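Local coordinates for protein beta-galactosidase (Geobacillus stearothermophilus, PDB 4OIF) that probably hydrolyses terminal non-reducing beta-D-galactose residues in beta-D-galactosides, as a zinc-binding, trimeric member of glycosyl hydrolase family 42, at residues A[260-265]-A[438-443]. Numbering follows the deposited sequence.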
loop_
_atom_site.group_PDB
_atom_site.type_symbol
_atom_site.label_atom_id
_atom_site.label_comp_id
_atom_site.label_asym_id
_atom_site.label_seq_id
_atom_site.Cartn_x
_atom_site.Cartn_y
_atom_site.Cartn_z
ATOM N N THR A 260 -7.009 -16.509 -4.401
ATOM C CA THR A 260 -6.038 -16.697 -3.329
ATOM C C THR A 260 -6.549 -16.473 -1.895
ATOM O O THR A 260 -7.544 -15.771 -1.662
ATOM C CB THR A 260 -4.802 -15.777 -3.582
ATOM O OG1 THR A 260 -3.630 -16.357 -2.989
ATOM C CG2 THR A 260 -5.031 -14.358 -3.037
ATOM N N HIS A 261 -5.841 -17.122 -0.965
ATOM C CA HIS A 261 -6.029 -17.034 0.490
ATOM C C HIS A 261 -7.228 -17.853 0.991
ATOM O O HIS A 261 -7.056 -18.874 1.664
ATOM C CB HIS A 261 -6.146 -15.563 0.939
ATOM C CG HIS A 261 -6.412 -15.389 2.407
ATOM N ND1 HIS A 261 -5.913 -16.247 3.364
ATOM C CD2 HIS A 261 -7.120 -14.449 3.078
ATOM C CE1 HIS A 261 -6.310 -15.848 4.561
ATOM N NE2 HIS A 261 -7.044 -14.761 4.415
ATOM N N ASP A 262 -8.437 -17.413 0.666
ATOM C CA ASP A 262 -9.618 -18.043 1.232
ATOM C C ASP A 262 -10.173 -19.090 0.297
ATOM O O ASP A 262 -11.237 -19.656 0.560
ATOM C CB ASP A 262 -10.691 -17.002 1.562
ATOM C CG ASP A 262 -10.514 -16.413 2.946
ATOM O OD1 ASP A 262 -10.152 -17.179 3.869
ATOM O OD2 ASP A 262 -10.728 -15.191 3.113
ATOM N N LEU A 263 -9.443 -19.359 -0.780
ATOM C CA LEU A 263 -9.864 -20.374 -1.727
ATOM C C LEU A 263 -11.298 -20.122 -2.181
ATOM O O LEU A 263 -12.154 -20.999 -2.088
ATOM C CB LEU A 263 -9.745 -21.772 -1.113
ATOM C CG LEU A 263 -8.358 -22.407 -1.085
ATOM C CD1 LEU A 263 -8.451 -23.829 -0.584
ATOM C CD2 LEU A 263 -7.710 -22.367 -2.467
ATOM N N ILE A 264 -11.563 -18.907 -2.637
ATOM C CA ILE A 264 -12.889 -18.552 -3.111
ATOM C C ILE A 264 -12.964 -18.871 -4.595
ATOM O O ILE A 264 -11.939 -19.117 -5.227
ATOM C CB ILE A 264 -13.196 -17.073 -2.846
ATOM C CG1 ILE A 264 -12.355 -16.184 -3.764
ATOM C CG2 ILE A 264 -12.948 -16.748 -1.370
ATOM C CD1 ILE A 264 -12.518 -14.720 -3.504
ATOM N N PRO A 265 -14.175 -18.924 -5.150
ATOM C CA PRO A 265 -14.206 -19.205 -6.585
ATOM C C PRO A 265 -13.421 -18.161 -7.359
ATOM O O PRO A 265 -13.405 -16.992 -6.953
ATOM C CB PRO A 265 -15.696 -19.141 -6.923
ATOM C CG PRO A 265 -16.382 -19.467 -5.642
ATOM C CD PRO A 265 -15.511 -18.981 -4.533
ATOM N N TYR A 438 -18.669 -12.413 0.557
ATOM C CA TYR A 438 -19.763 -13.237 0.046
ATOM C C TYR A 438 -19.419 -14.745 0.011
ATOM O O TYR A 438 -20.097 -15.553 0.679
ATOM C CB TYR A 438 -20.186 -12.698 -1.343
ATOM C CG TYR A 438 -21.142 -13.566 -2.147
ATOM C CD1 TYR A 438 -22.402 -13.892 -1.654
ATOM C CD2 TYR A 438 -20.792 -14.035 -3.406
ATOM C CE1 TYR A 438 -23.273 -14.671 -2.380
ATOM C CE2 TYR A 438 -21.662 -14.814 -4.141
ATOM C CZ TYR A 438 -22.901 -15.131 -3.621
ATOM O OH TYR A 438 -23.782 -15.909 -4.337
ATOM N N PRO A 439 -18.361 -15.134 -0.732
ATOM C CA PRO A 439 -18.037 -16.563 -0.777
ATOM C C PRO A 439 -17.722 -17.150 0.603
ATOM O O PRO A 439 -18.191 -18.259 0.931
ATOM C CB PRO A 439 -16.805 -16.613 -1.691
ATOM C CG PRO A 439 -16.235 -15.247 -1.640
ATOM C CD PRO A 439 -17.404 -14.345 -1.532
ATOM N N GLN A 440 -16.963 -16.407 1.401
ATOM C CA GLN A 440 -16.677 -16.802 2.777
ATOM C C GLN A 440 -17.960 -17.068 3.566
ATOM O O GLN A 440 -18.063 -18.063 4.299
ATOM C CB GLN A 440 -15.843 -15.730 3.484
ATOM C CG GLN A 440 -14.428 -15.549 2.922
ATOM C CD GLN A 440 -14.335 -14.464 1.857
ATOM O OE1 GLN A 440 -15.338 -14.064 1.259
ATOM N NE2 GLN A 440 -13.125 -13.973 1.624
ATOM N N THR A 441 -18.933 -16.175 3.409
ATOM C CA THR A 441 -20.227 -16.298 4.075
ATOM C C THR A 441 -20.895 -17.613 3.677
ATOM O O THR A 441 -21.371 -18.403 4.534
ATOM C CB THR A 441 -21.148 -15.093 3.729
ATOM O OG1 THR A 441 -20.538 -13.879 4.187
ATOM C CG2 THR A 441 -22.516 -15.231 4.381
ATOM N N LEU A 442 -20.912 -17.864 2.371
ATOM C CA LEU A 442 -21.399 -19.164 1.916
ATOM C C LEU A 442 -20.701 -20.313 2.663
ATOM O O LEU A 442 -21.373 -21.221 3.168
ATOM C CB LEU A 442 -21.211 -19.324 0.424
ATOM C CG LEU A 442 -22.400 -18.836 -0.384
ATOM C CD1 LEU A 442 -22.615 -17.347 -0.178
ATOM C CD2 LEU A 442 -22.150 -19.156 -1.845
ATOM N N VAL A 443 -19.371 -20.254 2.767
ATOM C CA VAL A 443 -18.644 -21.285 3.511
ATOM C C VAL A 443 -19.128 -21.386 4.977
ATOM O O VAL A 443 -19.191 -22.478 5.554
ATOM C CB VAL A 443 -17.125 -21.031 3.462
ATOM C CG1 VAL A 443 -16.379 -22.073 4.260
ATOM C CG2 VAL A 443 -16.648 -21.049 2.038
#
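Asp262 and Ile264 meet Gln440 and Pro439 where the TIM barrel touches the trimerisation domain of the same chain. Residues 260-263 turn the chain after barrel strand 252-259 and lead into the short antiparallel strand 264-265. Residues 438-443 are the first turns of helix 438-451. One hydrogen bond crosses: Gln440 NE2 donates to Asp262 OD2 at 3.1 Å. The N-H points almost straight at the oxygen. OD2 lies in the amide plane of Gln440, but the bond reaches the carboxylate on its anti side and 34° out of its plane. The two flat groups stand nearly perpendicular, 82° apart. The Gln440 chain bends at chi2 (93°), which turns its amide toward the barrel.

Beside this bond the contact is apolar. Ile264 CG2 packs on Pro439 CG at 3.6 Å, and Ile264 CB also lies against that proline ring. CG2 lies anti to the carbonyl carbon, beside the backbone N, and from there it reaches the ring. It also approaches Gln440 NE2 at 4.1 Å, next to the polar bond.

Further out, Asp262 has two salt bridges that hold its carboxylate: OD1 to Lys302 and OD2 to Arg437. OD2 therefore serves both Arg437 and Gln440, and the two cations would be expected to favour the charged carboxylate. Leu263 and Ile264 both face Asp259, as in a G1 beta bulge; Leu263 has left-handed backbone angles. Pro265 packs on Trp419 and Leu309, and Pro439 on Asn422. At the proline pair, Pro265 CD touches Pro439 CB at 3.9 Å.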